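PDB 6ZXU: oxidoreductase, NAD-binding/iron-sulfur cluster-binding protein from Nitratireductor pacificus pht-3B, which is a catabolic reductive dehalogenase that binds cobalamin and two [4Fe-4S] clusters, and probably removes halogen from organohalides by reduction. Local coordinates for residues Arg320-Leu326 with Leu692-Val698; Gly157-Trp163 with Arg378-Ile383. All blocks are in the same frame, centred on the assembly; numbering follows the deposited sequence.

Contact 1: Arg320-Leu326 with Leu692-Val698; sequences RAEAGDL and LDAVLPV
The guanidinium of Arg-320 carries CG2 of Val-698 over one face, 3.6 Å above its plane and offset toward the rim, while the carboxylate of Asp-325 and the carbonyl of Leu-696 lie at its edge. Arg-320 NH2 donates to Leu-696 O at 2.9 Å, with the acceptor almost in the guanidinium plane. Arg-320 NE binds Asp-325 OD2, on the lone pair pointing away from OD1, in a salt bridge of 2.7 Å; a bend at chi3 (71°) turns the group toward both acceptors. OD2 also pairs with Arg-314, and NH1 of Arg-320 bonds to Leu-684 O, so the guanidinium is fixed in rotation and the buried carboxylate is shared between two arginines. Its other oxygen, Asp-325 OD1, takes Leu-696 N at 2.9 Å in a nearly straight bond (172°), but from well above the carboxylate plane. Asp-325 therefore meets Leu-696 with its side chain and Val-698 N with its backbone O (3.0 Å). Beside this, CD1 of Leu-326 presses tightly on CG2 of Val-698 (3.3 Å). At the far end, CB of Ala-323 packs on Leu-692, and a water donates to Ala-323 O and Leu-692 O. Gly-324, with positive phi, ends helix 317-323 in a Schellman motif, and the 692-698 loop, extended from Ala-694 onward, passes along this C-terminal turn close to the cobalamin-binding residue Phe-317.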
ATOM      1  N   ARG A 320      -7.032  22.470  -2.526  1.00 15.99           N
ATOM      2  CA  ARG A 320      -7.724  23.580  -1.932  1.00 15.84           C
ATOM      3  C   ARG A 320      -7.036  24.097  -0.703  1.00 19.02           C
ATOM      4  O   ARG A 320      -6.876  25.304  -0.505  1.00 15.70           O
ATOM      5  CB  ARG A 320      -9.169  23.250  -1.636  1.00 16.67           C
ATOM      6  CG  ARG A 320      -9.977  22.872  -2.872  1.00 17.62           C
ATOM      7  CD  ARG A 320     -11.487  23.025  -2.678  1.00 18.61           C
ATOM      8  NE  ARG A 320     -11.941  24.415  -2.599  1.00 20.15           N
ATOM      9  CZ  ARG A 320     -13.201  24.825  -2.675  1.00 18.60           C
ATOM     10  NH1 ARG A 320     -14.194  23.959  -2.869  1.00 17.71           N
ATOM     11  NH2 ARG A 320     -13.473  26.079  -2.483  1.00 18.18           N
ATOM     12  N   ALA A 321      -6.556  23.172   0.144  1.00 18.81           N
ATOM     13  CA  ALA A 321      -5.800  23.547   1.332  1.00 17.88           C
ATOM     14  C   ALA A 321      -4.512  24.280   0.977  1.00 19.03           C
ATOM     15  O   ALA A 321      -4.239  25.308   1.530  1.00 18.70           O
ATOM     16  CB  ALA A 321      -5.505  22.282   2.174  1.00 19.59           C
ATOM     17  N   GLU A 322      -3.745  23.735   0.018  1.00 18.92           N
ATOM     18  CA  GLU A 322      -2.539  24.319  -0.450  1.00 21.61           C
ATOM     19  C   GLU A 322      -2.777  25.747  -0.967  1.00 22.35           C
ATOM     20  O   GLU A 322      -1.948  26.607  -0.767  1.00 24.09           O
ATOM     21  CB  GLU A 322      -1.990  23.499  -1.604  1.00 22.93           C
ATOM     22  CG  GLU A 322      -0.699  24.059  -2.094  1.00 24.68           C
ATOM     23  CD  GLU A 322      -0.003  23.168  -3.097  1.00 30.11           C
ATOM     24  OE1 GLU A 322      -0.486  22.000  -3.407  1.00 29.87           O
ATOM     25  OE2 GLU A 322       1.042  23.684  -3.631  1.00 33.98           O
ATOM     26  N   ALA A 323      -3.886  25.979  -1.676  1.00 19.26           N
ATOM     27  CA  ALA A 323      -4.185  27.274  -2.272  1.00 20.72           C
ATOM     28  C   ALA A 323      -4.642  28.313  -1.240  1.00 20.69           C
ATOM     29  O   ALA A 323      -4.651  29.481  -1.554  1.00 21.82           O
ATOM     30  CB  ALA A 323      -5.253  27.160  -3.326  1.00 20.33           C
ATOM     31  N   GLY A 324      -5.062  27.876  -0.051  1.00 21.67           N
ATOM     32  CA  GLY A 324      -5.575  28.751   0.990  1.00 20.15           C
ATOM     33  C   GLY A 324      -7.059  28.706   1.180  1.00 22.37           C
ATOM     34  O   GLY A 324      -7.562  29.398   2.068  1.00 22.39           O
ATOM     35  N   ASP A 325      -7.797  27.912   0.394  1.00 21.20           N
ATOM     36  CA  ASP A 325      -9.274  27.846   0.503  1.00 19.98           C
ATOM     37  C   ASP A 325      -9.787  27.443   1.859  1.00 20.56           C
ATOM     38  O   ASP A 325     -10.910  27.720   2.199  1.00 18.58           O
ATOM     39  CB  ASP A 325      -9.840  26.831  -0.506  1.00 20.25           C
ATOM     40  CG  ASP A 325      -9.498  27.113  -1.968  1.00 23.31           C
ATOM     41  OD1 ASP A 325      -8.818  28.125  -2.288  1.00 23.11           O
ATOM     42  OD2 ASP A 325      -9.953  26.295  -2.861  1.00 22.67           O
ATOM     43  N   LEU A 326      -8.958  26.744   2.659  1.00 20.85           N
ATOM     44  CA  LEU A 326      -9.415  26.246   3.968  1.00 23.33           C
ATOM     45  C   LEU A 326      -8.794  27.020   5.177  1.00 26.46           C
ATOM     46  O   LEU A 326      -8.795  26.529   6.310  1.00 27.06           O
ATOM     47  CB  LEU A 326      -9.067  24.769   4.096  1.00 22.00           C
ATOM     48  CG  LEU A 326      -9.932  23.713   3.427  1.00 24.81           C
ATOM     49  CD1 LEU A 326     -10.168  23.935   2.013  1.00 26.36           C
ATOM     50  CD2 LEU A 326      -9.295  22.298   3.496  1.00 26.31           C
ATOM     51  N   LEU A 692      -3.749  26.908  -8.747  1.00 20.69           N
ATOM     52  CA  LEU A 692      -3.314  27.144  -7.358  1.00 22.98           C
ATOM     53  C   LEU A 692      -3.033  28.612  -7.042  1.00 24.86           C
ATOM     54  O   LEU A 692      -3.084  28.998  -5.859  1.00 25.88           O
ATOM     55  CB  LEU A 692      -2.035  26.343  -7.080  1.00 25.68           C
ATOM     56  CG  LEU A 692      -2.200  24.842  -6.935  1.00 24.08           C
ATOM     57  CD1 LEU A 692      -0.870  24.097  -6.970  1.00 25.32           C
ATOM     58  CD2 LEU A 692      -2.979  24.531  -5.624  1.00 25.57           C
ATOM     59  N   ASP A 693      -2.822  29.428  -8.071  1.00 23.64           N
ATOM     60  CA  ASP A 693      -2.631  30.882  -7.859  1.00 25.17           C
ATOM     61  C   ASP A 693      -3.866  31.600  -7.424  1.00 26.93           C
ATOM     62  O   ASP A 693      -3.768  32.696  -6.918  1.00 26.60           O
ATOM     63  CB  ASP A 693      -2.100  31.558  -9.112  1.00 28.34           C
ATOM     64  N   ALA A 694      -5.062  31.043  -7.652  1.00 23.70           N
ATOM     65  CA  ALA A 694      -6.280  31.689  -7.178  1.00 23.49           C
ATOM     66  C   ALA A 694      -6.700  31.081  -5.851  1.00 26.13           C
ATOM     67  O   ALA A 694      -6.382  29.936  -5.556  1.00 25.97           O
ATOM     68  CB  ALA A 694      -7.396  31.464  -8.167  1.00 27.51           C
ATOM     69  N   VAL A 695      -7.502  31.827  -5.084  1.00 25.94           N
ATOM     70  CA  VAL A 695      -8.056  31.389  -3.837  1.00 27.02           C
ATOM     71  C   VAL A 695      -9.573  31.422  -3.903  1.00 27.41           C
ATOM     72  O   VAL A 695     -10.151  32.382  -4.399  1.00 25.45           O
ATOM     73  CB  VAL A 695      -7.597  32.296  -2.677  1.00 28.86           C
ATOM     74  CG1 VAL A 695      -8.109  31.719  -1.369  1.00 31.03           C
ATOM     75  CG2 VAL A 695      -6.084  32.294  -2.584  1.00 36.27           C
ATOM     76  N   LEU A 696     -10.208  30.354  -3.425  1.00 25.91           N
ATOM     77  CA  LEU A 696     -11.645  30.247  -3.364  1.00 23.66           C
ATOM     78  C   LEU A 696     -12.024  29.716  -1.978  1.00 22.54           C
ATOM     79  O   LEU A 696     -12.121  28.504  -1.778  1.00 23.34           O
ATOM     80  CB  LEU A 696     -12.188  29.332  -4.500  1.00 27.53           C
ATOM     81  CG  LEU A 696     -13.744  29.224  -4.515  1.00 26.77           C
ATOM     82  CD1 LEU A 696     -14.431  30.546  -4.821  1.00 28.04           C
ATOM     83  CD2 LEU A 696     -14.241  28.150  -5.468  1.00 28.12           C
ATOM     84  N   PRO A 697     -12.343  30.621  -1.059  1.00 24.54           N
ATOM     85  CA  PRO A 697     -12.705  30.181   0.304  1.00 24.52           C
ATOM     86  C   PRO A 697     -13.832  29.166   0.274  1.00 25.89           C
ATOM     87  O   PRO A 697     -14.807  29.344  -0.479  1.00 25.17           O
ATOM     88  CB  PRO A 697     -13.112  31.452   0.995  1.00 23.49           C
ATOM     89  CG  PRO A 697     -12.318  32.530   0.250  1.00 24.18           C
ATOM     90  CD  PRO A 697     -12.342  32.115  -1.189  1.00 25.56           C
ATOM     91  N   VAL A 698     -13.680  28.082   1.042  1.00 24.27           N
ATOM     92  CA  VAL A 698     -14.671  27.022   0.956  1.00 24.19           C
ATOM     93  C   VAL A 698     -16.038  27.573   1.438  1.00 26.97           C
ATOM     94  O   VAL A 698     -16.138  28.192   2.493  1.00 27.35           O
ATOM     95  CB  VAL A 698     -14.231  25.797   1.762  1.00 25.95           C
ATOM     96  CG1 VAL A 698     -15.354  24.789   1.838  1.00 31.75           C
ATOM     97  CG2 VAL A 698     -13.123  25.087   1.041  1.00 25.70           C
TER
HETATM   98  O   HOH W   1      -3.398  30.587  -3.548  1.00 28.33           O

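Contact 2: Gly157-Trp163 with Arg378-Ile383; sequences GEAGAEW and RNAEAI
Arg-378 reaches along the loop 157-160 that leads into helix 161-164, and meets it at CB and again from NE to the tip. CB of Arg-378 lies 4.2 Å from CB of Ala-159; the chain then bends at chi2 (-91°) and chi3 (-64°), bringing NE alongside the same methyl at 3.8 Å. Ala-159 N stands over one face of the guanidinium, offset toward its rim; both groups are donors, so no bond forms. At the tip, Arg-378 NH1 and NH2 both donate end-on to Gly-157 O, at 3.2 and 3.1 Å. The carbonyl oxygen lies in the guanidinium plane, yet NH1 approaches in the carbonyl plane and NH2 from above it. The methyl of Ala-159 faces the helix and rests on Arg-378 O and CB of Ala-382, and one water links Ala-159 N to Glu-381 OE2.

The loop makes a type II turn from Glu-158 to Ala-161, with Gly-160 as N-cap of helix 161-164, and that turn lies against helix 376-390. Gly-160 N lies 3.6 Å from CB of Ala-382. Trp-163 extends the surface: CB of Ala-382 makes a CH-pi contact over its six-membered ring, 3.7 Å from the centroid, while CD1 of Ile-383 lies at the ring edge, 3.9 Å from CZ3. NE1 of the indole bonds to Gly-370 O, and His-466 meets the indole edge-to-face. Replacing Trp-163 by an alanine is likely to leave Gly-370 O without its indole donor and open a gap beside Ile-383 and the Ala-382 methyl.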
ATOM      1  N   GLY A 157       3.632 -21.240 -21.210  1.00 35.14           N
ATOM      2  CA  GLY A 157       2.417 -21.157 -21.988  1.00 36.19           C
ATOM      3  C   GLY A 157       1.339 -20.266 -21.401  1.00 39.51           C
ATOM      4  O   GLY A 157       0.352 -20.019 -22.076  1.00 35.12           O
ATOM      5  N   GLU A 158       1.517 -19.754 -20.160  1.00 33.31           N
ATOM      6  CA  GLU A 158       0.576 -18.792 -19.618  1.00 31.50           C
ATOM      7  C   GLU A 158       0.856 -17.426 -20.201  1.00 27.69           C
ATOM      8  O   GLU A 158       1.971 -17.094 -20.570  1.00 27.48           O
ATOM      9  CB  GLU A 158       0.627 -18.749 -18.079  1.00 29.50           C
ATOM     10  CG  GLU A 158       0.275 -20.032 -17.378  1.00 40.25           C
ATOM     11  CD  GLU A 158      -0.106 -19.810 -15.881  1.00 47.13           C
ATOM     12  OE1 GLU A 158       0.737 -19.239 -15.090  1.00 42.98           O
ATOM     13  OE2 GLU A 158      -1.234 -20.280 -15.490  1.00 47.60           O
ATOM     14  N   ALA A 159      -0.185 -16.616 -20.247  1.00 30.18           N
ATOM     15  CA  ALA A 159      -0.051 -15.272 -20.764  1.00 26.87           C
ATOM     16  C   ALA A 159       0.981 -14.491 -19.902  1.00 29.29           C
ATOM     17  O   ALA A 159       0.992 -14.567 -18.651  1.00 23.94           O
ATOM     18  CB  ALA A 159      -1.398 -14.578 -20.781  1.00 27.70           C
ATOM     19  N   GLY A 160       1.882 -13.801 -20.597  1.00 28.93           N
ATOM     20  CA  GLY A 160       2.932 -13.014 -19.953  1.00 28.87           C
ATOM     21  C   GLY A 160       4.172 -13.742 -19.479  1.00 27.05           C
ATOM     22  O   GLY A 160       5.100 -13.081 -18.940  1.00 26.85           O
ATOM     23  N   ALA A 161       4.268 -15.045 -19.717  1.00 25.66           N
ATOM     24  CA  ALA A 161       5.471 -15.753 -19.327  1.00 26.37           C
ATOM     25  C   ALA A 161       6.764 -15.124 -19.948  1.00 27.34           C
ATOM     26  O   ALA A 161       7.787 -14.934 -19.243  1.00 27.22           O
ATOM     27  CB  ALA A 161       5.323 -17.226 -19.613  1.00 29.18           C
ATOM     28  N   GLU A 162       6.708 -14.766 -21.234  1.00 23.64           N
ATOM     29  CA  GLU A 162       7.812 -14.097 -21.938  1.00 28.24           C
ATOM     30  C   GLU A 162       8.138 -12.727 -21.360  1.00 28.12           C
ATOM     31  O   GLU A 162       9.297 -12.261 -21.441  1.00 26.28           O
ATOM     32  CB  GLU A 162       7.452 -13.925 -23.473  1.00 30.93           C
ATOM     33  N   TRP A 163       7.145 -12.038 -20.793  1.00 24.18           N
ATOM     34  CA  TRP A 163       7.417 -10.745 -20.182  1.00 23.43           C
ATOM     35  C   TRP A 163       8.288 -10.856 -18.919  1.00 22.77           C
ATOM     36  O   TRP A 163       9.021  -9.954 -18.583  1.00 25.23           O
ATOM     37  CB  TRP A 163       6.142 -10.057 -19.786  1.00 25.25           C
ATOM     38  CG  TRP A 163       5.158  -9.759 -20.893  1.00 28.03           C
ATOM     39  CD1 TRP A 163       5.307 -10.031 -22.220  1.00 27.35           C
ATOM     40  CD2 TRP A 163       3.906  -9.096 -20.753  1.00 24.57           C
ATOM     41  NE1 TRP A 163       4.215  -9.599 -22.907  1.00 26.22           N
ATOM     42  CE2 TRP A 163       3.330  -9.027 -22.031  1.00 27.86           C
ATOM     43  CE3 TRP A 163       3.167  -8.630 -19.662  1.00 23.64           C
ATOM     44  CZ2 TRP A 163       2.042  -8.496 -22.247  1.00 24.88           C
ATOM     45  CZ3 TRP A 163       1.901  -8.043 -19.878  1.00 22.88           C
ATOM     46  CH2 TRP A 163       1.368  -7.968 -21.174  1.00 23.11           C
ATOM     47  N   ARG A 378      -6.219 -12.770 -23.114  1.00 24.36           N
ATOM     48  CA  ARG A 378      -4.879 -13.141 -22.683  1.00 25.53           C
ATOM     49  C   ARG A 378      -4.059 -11.915 -22.242  1.00 22.20           C
ATOM     50  O   ARG A 378      -3.286 -12.030 -21.332  1.00 24.13           O
ATOM     51  CB  ARG A 378      -4.131 -13.859 -23.821  1.00 28.83           C
ATOM     52  CG  ARG A 378      -4.724 -15.181 -24.201  1.00 31.14           C
ATOM     53  CD  ARG A 378      -4.132 -16.339 -23.445  1.00 33.53           C
ATOM     54  NE  ARG A 378      -2.694 -16.503 -23.758  1.00 33.56           N
ATOM     55  CZ  ARG A 378      -1.910 -17.458 -23.233  1.00 31.50           C
ATOM     56  NH1 ARG A 378      -2.394 -18.349 -22.383  1.00 35.40           N
ATOM     57  NH2 ARG A 378      -0.596 -17.467 -23.504  1.00 34.43           N
ATOM     58  N   ASN A 379      -4.235 -10.755 -22.882  1.00 22.98           N
ATOM     59  CA  ASN A 379      -3.571  -9.526 -22.498  1.00 20.74           C
ATOM     60  C   ASN A 379      -3.998  -9.159 -21.039  1.00 21.14           C
ATOM     61  O   ASN A 379      -3.147  -8.766 -20.276  1.00 19.91           O
ATOM     62  CB  ASN A 379      -3.870  -8.373 -23.417  1.00 20.60           C
ATOM     63  CG  ASN A 379      -3.311  -8.569 -24.827  1.00 27.08           C
ATOM     64  OD1 ASN A 379      -2.556  -9.541 -25.096  1.00 23.56           O
ATOM     65  ND2 ASN A 379      -3.648  -7.633 -25.702  1.00 22.09           N
ATOM     66  N   ALA A 380      -5.265  -9.359 -20.710  1.00 18.42           N
ATOM     67  CA  ALA A 380      -5.722  -9.138 -19.359  1.00 21.61           C
ATOM     68  C   ALA A 380      -5.067 -10.046 -18.359  1.00 19.15           C
ATOM     69  O   ALA A 380      -4.547  -9.573 -17.362  1.00 16.90           O
ATOM     70  CB  ALA A 380      -7.200  -9.212 -19.280  1.00 22.41           C
ATOM     71  N   GLU A 381      -4.943 -11.308 -18.673  1.00 17.67           N
ATOM     72  CA  GLU A 381      -4.299 -12.250 -17.795  1.00 20.91           C
ATOM     73  C   GLU A 381      -2.806 -11.967 -17.648  1.00 19.60           C
ATOM     74  O   GLU A 381      -2.272 -12.165 -16.574  1.00 17.04           O
ATOM     75  CB  GLU A 381      -4.455 -13.699 -18.329  1.00 23.63           C
ATOM     76  CG  GLU A 381      -5.855 -14.235 -18.395  1.00 28.03           C
ATOM     77  CD  GLU A 381      -5.897 -15.698 -18.971  1.00 32.67           C
ATOM     78  OE1 GLU A 381      -6.914 -16.350 -18.664  1.00 33.00           O
ATOM     79  OE2 GLU A 381      -4.902 -16.181 -19.668  1.00 31.68           O
ATOM     80  N   ALA A 382      -2.139 -11.531 -18.713  1.00 18.10           N
ATOM     81  CA  ALA A 382      -0.729 -11.171 -18.664  1.00 18.16           C
ATOM     82  C   ALA A 382      -0.489  -9.968 -17.745  1.00 16.63           C
ATOM     83  O   ALA A 382       0.371  -9.996 -16.944  1.00 17.11           O
ATOM     84  CB  ALA A 382      -0.148 -10.891 -20.062  1.00 18.75           C
ATOM     85  N   ILE A 383      -1.312  -8.954 -17.870  1.00 17.59           N
ATOM     86  CA  ILE A 383      -1.249  -7.758 -17.071  1.00 18.41           C
ATOM     87  C   ILE A 383      -1.524  -8.086 -15.592  1.00 17.75           C
ATOM     88  O   ILE A 383      -0.809  -7.623 -14.727  1.00 18.06           O
ATOM     89  CB  ILE A 383      -2.247  -6.715 -17.634  1.00 17.55           C
ATOM     90  CG1 ILE A 383      -1.706  -6.057 -18.914  1.00 18.91           C
ATOM     91  CG2 ILE A 383      -2.539  -5.617 -16.616  1.00 18.82           C
ATOM     92  CD1 ILE A 383      -0.474  -5.214 -18.722  1.00 21.45           C
TER
HETATM   93  O   HOH W   2      -1.071 -15.390 -16.987  1.00 23.24           O
HETATM   94  O   HOH W   3      -2.581 -17.156 -18.664  1.00 26.19           O

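How the contacts relate
Contacts 1 and 2 lie in separate regions of the single chain, their centres 46 Å apart and their nearest atoms about 31 Å apart, with no helix or strand in common. Along the sequence their segments alternate: 157-163, 320-326, 378-383, 692-698. Contact 2 joins the turn after strand 142-149, a member of the first four-stranded antiparallel sheet, to helix 376-390, which precedes strand 394-399 of the second such sheet, and is thus one place where the parts of the chain carrying the two sheets meet, away from the annotated sites. Contact 1 instead brings a late loop, just before helix 700-709, back onto helix 317-323 near cobalamin, connecting the C-terminal part of the chain to the cofactor-binding region.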